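Local coordinates for protein betaine aldehyde dehydrogenase (Staphylococcus aureus subsp. aureus COL, PDB 4QTO) that catalyses the NAD-dependent oxidation of betaine aldehyde to glycine betaine, at residues A[186-199]-A[490-502]. Residues are numbered along the deposited sequence; the frame is centred on the assembly and turned at random. Where two conformers were deposited one is given.
Sequences QASWKIAPALATGC and RELGKEGLEEYLV
Extended through chi2 and chi3, the chain of Lys190 turns only at its last torsion (chi4 -61°), and that bend turns NZ toward Glu491, whose own chain runs straight beyond CG. The resulting salt bridge, Lys190 NZ to Glu491 OE2 at 2.7 Å, meets the syn side, 25° out of the carboxylate plane; the hydroxyls of Ser254 and Thr256 on strand 252-256 also hydrogen-bond to the ammonium. The other oxygen, Glu491 OE1, lies at the rim of the indole, 3.3 Å from Trp189 CE3, with carboxylate and ring planes steeply inclined. Leu492 CD2 sits over the five-membered ring of Trp189, 3.6 Å from its centroid, a CH-pi contact, while Gln186 NE2 lies over the opposite face. Water 2 links Trp189 O to Leu492 N. This buried contact sets helix 183-197 of the Rossmann-type NAD-binding domain, known from aldehyde dehydrogenases, against the short helix around 493-498, which leads into strand 501-509; the axes of the segments 186-197 and 493-498 cross at -68° with a closest approach of 9.4 Å. Farther along, the Tyr500 ring packs on Pro193 CG, 3.7 Å from Tyr500 CE1, and has Ala194 N over one face. Cys199 SG approaches that ring at its edge. Thr197 CG2 touches two leucines, 3.6 Å from Leu497 CD1 and 3.7 Å from Leu501 CD2.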
ATOM      1  N   GLN A 186       5.963 -20.041  18.331  1.00 10.89           N
ATOM      2  CA  GLN A 186       7.064 -19.328  17.690  1.00 12.20           C
ATOM      3  C   GLN A 186       7.452 -19.999  16.379  1.00 11.50           C
ATOM      4  O   GLN A 186       7.828 -19.313  15.436  1.00 13.13           O
ATOM      5  CB  GLN A 186       8.248 -19.204  18.652  1.00 16.02           C
ATOM      6  CG  GLN A 186       7.921 -18.378  19.876  1.00 19.01           C
ATOM      7  CD  GLN A 186       7.433 -16.975  19.560  1.00 26.61           C
ATOM      8  OE1 GLN A 186       8.152 -16.154  18.978  1.00 26.84           O
ATOM      9  NE2 GLN A 186       6.226 -16.662  20.013  1.00 34.72           N
ATOM     10  N   ALA A 187       7.327 -21.316  16.301  1.00 10.17           N
ATOM     11  CA  ALA A 187       7.588 -22.024  15.054  1.00 11.28           C
ATOM     12  C   ALA A 187       6.608 -21.538  13.965  1.00 10.86           C
ATOM     13  O   ALA A 187       7.013 -21.274  12.827  1.00  9.78           O
ATOM     14  CB  ALA A 187       7.456 -23.510  15.224  1.00 12.27           C
ATOM     15  N   SER A 188       5.323 -21.436  14.322  1.00 10.29           N
ATOM     16  CA  SER A 188       4.297 -21.010  13.343  1.00  9.52           C
ATOM     17  C   SER A 188       4.588 -19.625  12.783  1.00  9.74           C
ATOM     18  O   SER A 188       4.343 -19.332  11.611  1.00  8.73           O
ATOM     19  CB  SER A 188       2.870 -21.063  13.899  1.00  9.82           C
ATOM     20  OG  SER A 188       2.571 -20.022  14.842  1.00  9.99           O
ATOM     21  N   TRP A 189       5.105 -18.735  13.628  1.00  8.16           N
ATOM     22  CA  TRP A 189       5.415 -17.369  13.190  1.00  8.74           C
ATOM     23  C   TRP A 189       6.481 -17.303  12.097  1.00  9.05           C
ATOM     24  O   TRP A 189       6.518 -16.357  11.311  1.00  9.44           O
ATOM     25  CB  TRP A 189       5.882 -16.527  14.384  1.00  8.37           C
ATOM     26  CG  TRP A 189       4.840 -16.175  15.416  1.00  9.75           C
ATOM     27  CD1 TRP A 189       3.627 -16.753  15.613  1.00 10.02           C
ATOM     28  CD2 TRP A 189       5.011 -15.232  16.489  1.00  9.74           C
ATOM     29  NE1 TRP A 189       3.008 -16.178  16.700  1.00 10.41           N
ATOM     30  CE2 TRP A 189       3.838 -15.226  17.234  1.00 10.51           C
ATOM     31  CE3 TRP A 189       6.043 -14.350  16.839  1.00 12.07           C
ATOM     32  CZ2 TRP A 189       3.674 -14.413  18.352  1.00 12.21           C
ATOM     33  CZ3 TRP A 189       5.859 -13.515  17.942  1.00 13.37           C
ATOM     34  CH2 TRP A 189       4.688 -13.565  18.666  1.00 12.83           C
ATOM     35  N   LYS A 190       7.352 -18.295  12.082  1.00  8.47           N
ATOM     36  CA  LYS A 190       8.412 -18.415  11.114  1.00  8.44           C
ATOM     37  C   LYS A 190       8.027 -19.282   9.909  1.00  9.40           C
ATOM     38  O   LYS A 190       8.249 -18.886   8.750  1.00  8.87           O
ATOM     39  CB  LYS A 190       9.688 -18.957  11.796  1.00  9.08           C
ATOM     40  CG  LYS A 190      10.156 -18.130  13.000  1.00  9.87           C
ATOM     41  CD  LYS A 190      11.497 -18.606  13.503  1.00 10.55           C
ATOM     42  CE  LYS A 190      11.936 -17.965  14.805  1.00 11.73           C
ATOM     43  NZ  LYS A 190      12.082 -16.506  14.720  1.00 12.67           N
ATOM     44  N   ILE A 191       7.411 -20.444  10.158  1.00  8.25           N
ATOM     45  CA  ILE A 191       7.074 -21.357   9.084  1.00  8.53           C
ATOM     46  C   ILE A 191       6.036 -20.766   8.161  1.00  8.31           C
ATOM     47  O   ILE A 191       6.154 -20.863   6.921  1.00  8.56           O
ATOM     48  CB  ILE A 191       6.514 -22.679   9.643  1.00  9.02           C
ATOM     49  CG1 ILE A 191       7.628 -23.459  10.355  1.00 11.09           C
ATOM     50  CG2 ILE A 191       5.944 -23.543   8.553  1.00  9.26           C
ATOM     51  CD1 ILE A 191       7.079 -24.546  11.243  1.00 11.60           C
ATOM     52  N   ALA A 192       5.000 -20.152   8.732  1.00  7.44           N
ATOM     53  CA  ALA A 192       3.876 -19.710   7.904  1.00  8.30           C
ATOM     54  C   ALA A 192       4.284 -18.744   6.799  1.00  7.99           C
ATOM     55  O   ALA A 192       3.940 -18.964   5.619  1.00  8.36           O
ATOM     56  CB  ALA A 192       2.755 -19.164   8.754  1.00  8.23           C
ATOM     57  N   PRO A 193       5.017 -17.656   7.118  1.00  8.14           N
ATOM     58  CA  PRO A 193       5.415 -16.771   6.017  1.00  8.31           C
ATOM     59  C   PRO A 193       6.449 -17.375   5.100  1.00  8.83           C
ATOM     60  O   PRO A 193       6.452 -17.090   3.914  1.00  7.72           O
ATOM     61  CB  PRO A 193       5.960 -15.531   6.743  1.00  9.09           C
ATOM     62  CG  PRO A 193       6.390 -16.045   8.091  1.00  8.82           C
ATOM     63  CD  PRO A 193       5.328 -17.058   8.430  1.00  8.86           C
ATOM     64  N   ALA A 194       7.343 -18.209   5.614  1.00  8.71           N
ATOM     65  CA  ALA A 194       8.366 -18.814   4.769  1.00  9.28           C
ATOM     66  C   ALA A 194       7.693 -19.657   3.694  1.00  8.94           C
ATOM     67  O   ALA A 194       8.035 -19.578   2.510  1.00  8.38           O
ATOM     68  CB  ALA A 194       9.306 -19.674   5.587  1.00 10.20           C
ATOM     69  N   LEU A 195       6.723 -20.477   4.095  1.00  8.41           N
ATOM     70  CA  LEU A 195       6.032 -21.294   3.097  1.00  8.89           C
ATOM     71  C   LEU A 195       5.150 -20.469   2.189  1.00  9.55           C
ATOM     72  O   LEU A 195       5.111 -20.740   0.986  1.00  9.06           O
ATOM     73  CB  LEU A 195       5.226 -22.421   3.752  1.00  9.45           C
ATOM     74  CG  LEU A 195       6.080 -23.490   4.439  1.00 11.35           C
ATOM     75  CD1 LEU A 195       5.175 -24.517   5.089  1.00 10.31           C
ATOM     76  CD2 LEU A 195       7.016 -24.159   3.446  1.00 12.58           C
ATOM     77  N   ALA A 196       4.446 -19.481   2.744  1.00  8.00           N
ATOM     78  CA  ALA A 196       3.576 -18.654   1.912  1.00  9.26           C
ATOM     79  C   ALA A 196       4.338 -17.962   0.786  1.00  9.28           C
ATOM     80  O   ALA A 196       3.781 -17.820  -0.326  1.00  9.51           O
ATOM     81  CB  ALA A 196       2.853 -17.635   2.757  1.00  9.06           C
ATOM     82  N   THR A 197       5.586 -17.537   1.047  1.00  8.45           N
ATOM     83  CA  THR A 197       6.357 -16.788   0.055  1.00  9.18           C
ATOM     84  C   THR A 197       7.119 -17.651  -0.935  1.00  9.03           C
ATOM     85  O   THR A 197       7.586 -17.126  -1.930  1.00 11.42           O
ATOM     86  CB  THR A 197       7.349 -15.845   0.729  1.00 10.10           C
ATOM     87  OG1 THR A 197       8.222 -16.627   1.570  1.00 11.48           O
ATOM     88  CG2 THR A 197       6.649 -14.803   1.567  1.00 10.64           C
ATOM     89  N   GLY A 198       7.274 -18.938  -0.638  1.00  8.75           N
ATOM     90  CA  GLY A 198       8.010 -19.838  -1.520  1.00  8.60           C
ATOM     91  C   GLY A 198       9.452 -20.109  -1.128  1.00  8.74           C
ATOM     92  O   GLY A 198      10.214 -20.659  -1.951  1.00  9.50           O
ATOM     93  N   CYS A 199       9.829 -19.809   0.118  1.00  8.66           N
ATOM     94  CA  CYS A 199      11.169 -20.139   0.582  1.00  8.73           C
ATOM     95  C   CYS A 199      11.328 -21.625   0.885  1.00 10.55           C
ATOM     96  O   CYS A 199      10.349 -22.363   0.953  1.00 11.93           O
ATOM     97  CB  CYS A 199      11.454 -19.388   1.891  1.00  9.02           C
ATOM     98  SG  CYS A 199      11.528 -17.598   1.756  1.00  9.29           S
ATOM     99  N   ARG A 490      10.697  -7.724  12.243  1.00  9.16           N
ATOM    100  CA  ARG A 490       9.399  -7.991  12.788  1.00  8.59           C
ATOM    101  C   ARG A 490       8.900  -9.375  12.348  1.00  9.27           C
ATOM    102  O   ARG A 490       9.259  -9.870  11.283  1.00 11.98           O
ATOM    103  CB  ARG A 490       8.347  -6.965  12.297  1.00  8.90           C
ATOM    104  CG  ARG A 490       8.490  -5.558  12.836  1.00  8.84           C
ATOM    105  CD  ARG A 490       8.190  -5.494  14.306  1.00  9.10           C
ATOM    106  NE  ARG A 490       8.265  -4.168  14.899  1.00  9.10           N
ATOM    107  CZ  ARG A 490       9.410  -3.601  15.312  1.00  9.68           C
ATOM    108  NH1 ARG A 490      10.578  -4.237  15.166  1.00  9.49           N
ATOM    109  NH2 ARG A 490       9.396  -2.420  15.878  1.00  9.33           N
ATOM    110  N   GLU A 491       8.076  -9.960  13.196  1.00  8.33           N
ATOM    111  CA  GLU A 491       7.318 -11.156  12.878  1.00  8.65           C
ATOM    112  C   GLU A 491       5.847 -10.794  12.914  1.00  8.23           C
ATOM    113  O   GLU A 491       5.445  -9.818  13.578  1.00  9.32           O
ATOM    114  CB  GLU A 491       7.647 -12.294  13.803  1.00 10.17           C
ATOM    115  CG  GLU A 491       9.067 -12.788  13.522  1.00 12.06           C
ATOM    116  CD  GLU A 491       9.434 -14.083  14.238  1.00 14.91           C
ATOM    117  OE1 GLU A 491       9.000 -14.307  15.358  1.00 17.95           O
ATOM    118  OE2 GLU A 491      10.186 -14.860  13.656  1.00 17.13           O
ATOM    119  N   LEU A 492       5.047 -11.581  12.220  1.00  8.95           N
ATOM    120  CA  LEU A 492       3.590 -11.350  12.052  1.00  8.65           C
ATOM    121  C   LEU A 492       3.286 -10.115  11.166  1.00  8.64           C
ATOM    122  O   LEU A 492       4.133  -9.262  10.893  1.00  8.50           O
ATOM    123  CB  LEU A 492       2.829 -11.241  13.390  1.00  9.54           C
ATOM    124  CG  LEU A 492       3.071 -12.409  14.350  1.00  9.94           C
ATOM    125  CD1 LEU A 492       2.267 -12.187  15.618  1.00 11.36           C
ATOM    126  CD2 LEU A 492       2.766 -13.755  13.703  1.00 11.90           C
ATOM    127  N   GLY A 493       2.043 -10.081  10.695  1.00  9.42           N
ATOM    128  CA  GLY A 493       1.583  -9.016   9.815  1.00  9.42           C
ATOM    129  C   GLY A 493       2.266  -8.990   8.469  1.00  9.73           C
ATOM    130  O   GLY A 493       3.022  -9.890   8.090  1.00  9.32           O
ATOM    131  N   LYS A 494       1.963  -7.940   7.699  1.00 11.54           N
ATOM    132  CA  LYS A 494       2.568  -7.801   6.396  1.00 11.83           C
ATOM    133  C   LYS A 494       4.067  -7.604   6.494  1.00 10.92           C
ATOM    134  O   LYS A 494       4.818  -8.144   5.675  1.00 12.84           O
ATOM    135  CB  LYS A 494       1.883  -6.660   5.630  1.00 14.41           C
ATOM    136  CG  LYS A 494       0.422  -6.982   5.305  1.00 17.97           C
ATOM    137  CD  LYS A 494      -0.252  -5.882   4.522  1.00 23.83           C
ATOM    138  CE  LYS A 494      -1.723  -6.236   4.295  1.00 27.76           C
ATOM    139  NZ  LYS A 494      -2.420  -5.241   3.409  1.00 39.88           N
ATOM    140  N   GLU A 495       4.526  -6.894   7.530  1.00  9.99           N
ATOM    141  CA  GLU A 495       5.937  -6.689   7.737  1.00 11.28           C
ATOM    142  C   GLU A 495       6.652  -8.024   8.028  1.00 10.35           C
ATOM    143  O   GLU A 495       7.789  -8.251   7.611  1.00 11.79           O
ATOM    144  CB  GLU A 495       6.137  -5.650   8.856  1.00 14.85           C
ATOM    145  CG  GLU A 495       7.487  -4.994   8.914  1.00 19.70           C
ATOM    146  CD  GLU A 495       7.525  -3.759   9.831  1.00 19.46           C
ATOM    147  OE1 GLU A 495       8.643  -3.321  10.153  1.00 22.97           O
ATOM    148  OE2 GLU A 495       6.444  -3.258  10.200  1.00 24.57           O
ATOM    149  N   GLY A 496       6.004  -8.917   8.748  1.00 10.53           N
ATOM    150  CA  GLY A 496       6.565 -10.234   9.019  1.00 10.75           C
ATOM    151  C   GLY A 496       6.770 -11.012   7.726  1.00 11.85           C
ATOM    152  O   GLY A 496       7.777 -11.714   7.542  1.00 12.04           O
ATOM    153  N   LEU A 497       5.794 -10.949   6.840  1.00 10.45           N
ATOM    154  CA  LEU A 497       5.897 -11.626   5.536  1.00 10.23           C
ATOM    155  C   LEU A 497       7.104 -11.058   4.754  1.00 11.63           C
ATOM    156  O   LEU A 497       7.824 -11.794   4.093  1.00  9.31           O
ATOM    157  CB  LEU A 497       4.618 -11.400   4.696  1.00 11.50           C
ATOM    158  CG  LEU A 497       4.587 -12.181   3.383  1.00 11.74           C
ATOM    159  CD1 LEU A 497       3.995 -13.545   3.619  1.00 13.16           C
ATOM    160  CD2 LEU A 497       3.762 -11.448   2.336  1.00 14.27           C
ATOM    161  N   GLU A 498       7.300  -9.745   4.844  0.50 10.25           N
ATOM    162  CA  GLU A 498       8.382  -9.068   4.120  0.50 11.46           C
ATOM    163  C   GLU A 498       9.788  -9.527   4.474  0.50 11.79           C
ATOM    164  O   GLU A 498      10.693  -9.412   3.658  0.50 11.19           O
ATOM    165  CB  GLU A 498       8.246  -7.546   4.260  0.50 14.07           C
ATOM    166  CG  GLU A 498       7.020  -7.050   3.524  0.50 16.89           C
ATOM    167  CD  GLU A 498       6.686  -5.576   3.731  0.50 19.29           C
ATOM    168  OE1 GLU A 498       7.349  -4.882   4.529  0.50 21.51           O
ATOM    169  OE2 GLU A 498       5.726  -5.136   3.081  0.50 25.69           O
ATOM    170  N   GLU A 499       9.978 -10.086   5.667  1.00 10.49           N
ATOM    171  CA  GLU A 499      11.276 -10.610   6.047  1.00 11.62           C
ATOM    172  C   GLU A 499      11.642 -11.768   5.117  1.00  9.85           C
ATOM    173  O   GLU A 499      12.836 -12.033   4.882  1.00 10.18           O
ATOM    174  CB  GLU A 499      11.343 -11.180   7.466  1.00 12.86           C
ATOM    175  CG  GLU A 499      11.048 -10.177   8.564  1.00 16.15           C
ATOM    176  CD  GLU A 499      12.164  -9.186   8.831  1.00 18.49           C
ATOM    177  OE1 GLU A 499      13.335  -9.487   8.463  1.00 20.42           O
ATOM    178  OE2 GLU A 499      11.826  -8.082   9.393  1.00 17.20           O
ATOM    179  N   TYR A 500      10.609 -12.435   4.560  1.00  8.37           N
ATOM    180  CA  TYR A 500      10.774 -13.609   3.714  1.00  7.88           C
ATOM    181  C   TYR A 500      10.742 -13.302   2.217  1.00  8.43           C
ATOM    182  O   TYR A 500      10.688 -14.235   1.397  1.00  9.21           O
ATOM    183  CB  TYR A 500       9.759 -14.701   4.108  1.00  7.94           C
ATOM    184  CG  TYR A 500      10.076 -15.267   5.492  1.00  7.94           C
ATOM    185  CD1 TYR A 500       9.564 -14.706   6.656  1.00  8.51           C
ATOM    186  CD2 TYR A 500      10.936 -16.341   5.625  1.00  9.50           C
ATOM    187  CE1 TYR A 500       9.944 -15.172   7.906  1.00  8.85           C
ATOM    188  CE2 TYR A 500      11.311 -16.820   6.865  1.00 10.01           C
ATOM    189  CZ  TYR A 500      10.814 -16.239   7.996  1.00 10.10           C
ATOM    190  OH  TYR A 500      11.196 -16.703   9.248  1.00 10.67           O
ATOM    191  N   LEU A 501      10.786 -12.012   1.874  1.00  7.67           N
ATOM    192  CA  LEU A 501      10.801 -11.574   0.504  1.00  8.13           C
ATOM    193  C   LEU A 501      12.065 -10.762   0.232  1.00  8.68           C
ATOM    194  O   LEU A 501      12.689 -10.187   1.149  1.00  9.57           O
ATOM    195  CB  LEU A 501       9.590 -10.670   0.216  1.00  9.19           C
ATOM    196  CG  LEU A 501       8.238 -11.391   0.315  1.00 10.66           C
ATOM    197  CD1 LEU A 501       7.114 -10.367   0.224  1.00 13.40           C
ATOM    198  CD2 LEU A 501       8.125 -12.412  -0.791  1.00 10.93           C
ATOM    199  N   VAL A 502      12.396 -10.681  -1.052  1.00  7.95           N
ATOM    200  CA  VAL A 502      13.498  -9.837  -1.520  1.00  8.49           C
ATOM    201  C   VAL A 502      12.973  -9.087  -2.753  1.00  8.94           C
ATOM    202  O   VAL A 502      12.209  -9.647  -3.548  1.00  9.34           O
ATOM    203  CB  VAL A 502      14.761 -10.638  -1.833  1.00  9.55           C
ATOM    204  CG1 VAL A 502      14.529 -11.712  -2.884  1.00  9.96           C
ATOM    205  CG2 VAL A 502      15.913  -9.708  -2.194  1.00 10.45           C
TER
HETATM  206  O   HOH W   1       9.410 -16.547  16.621  1.00 25.10           O
HETATM  207  O   HOH W   2       6.319 -13.632  10.832  1.00  9.70           O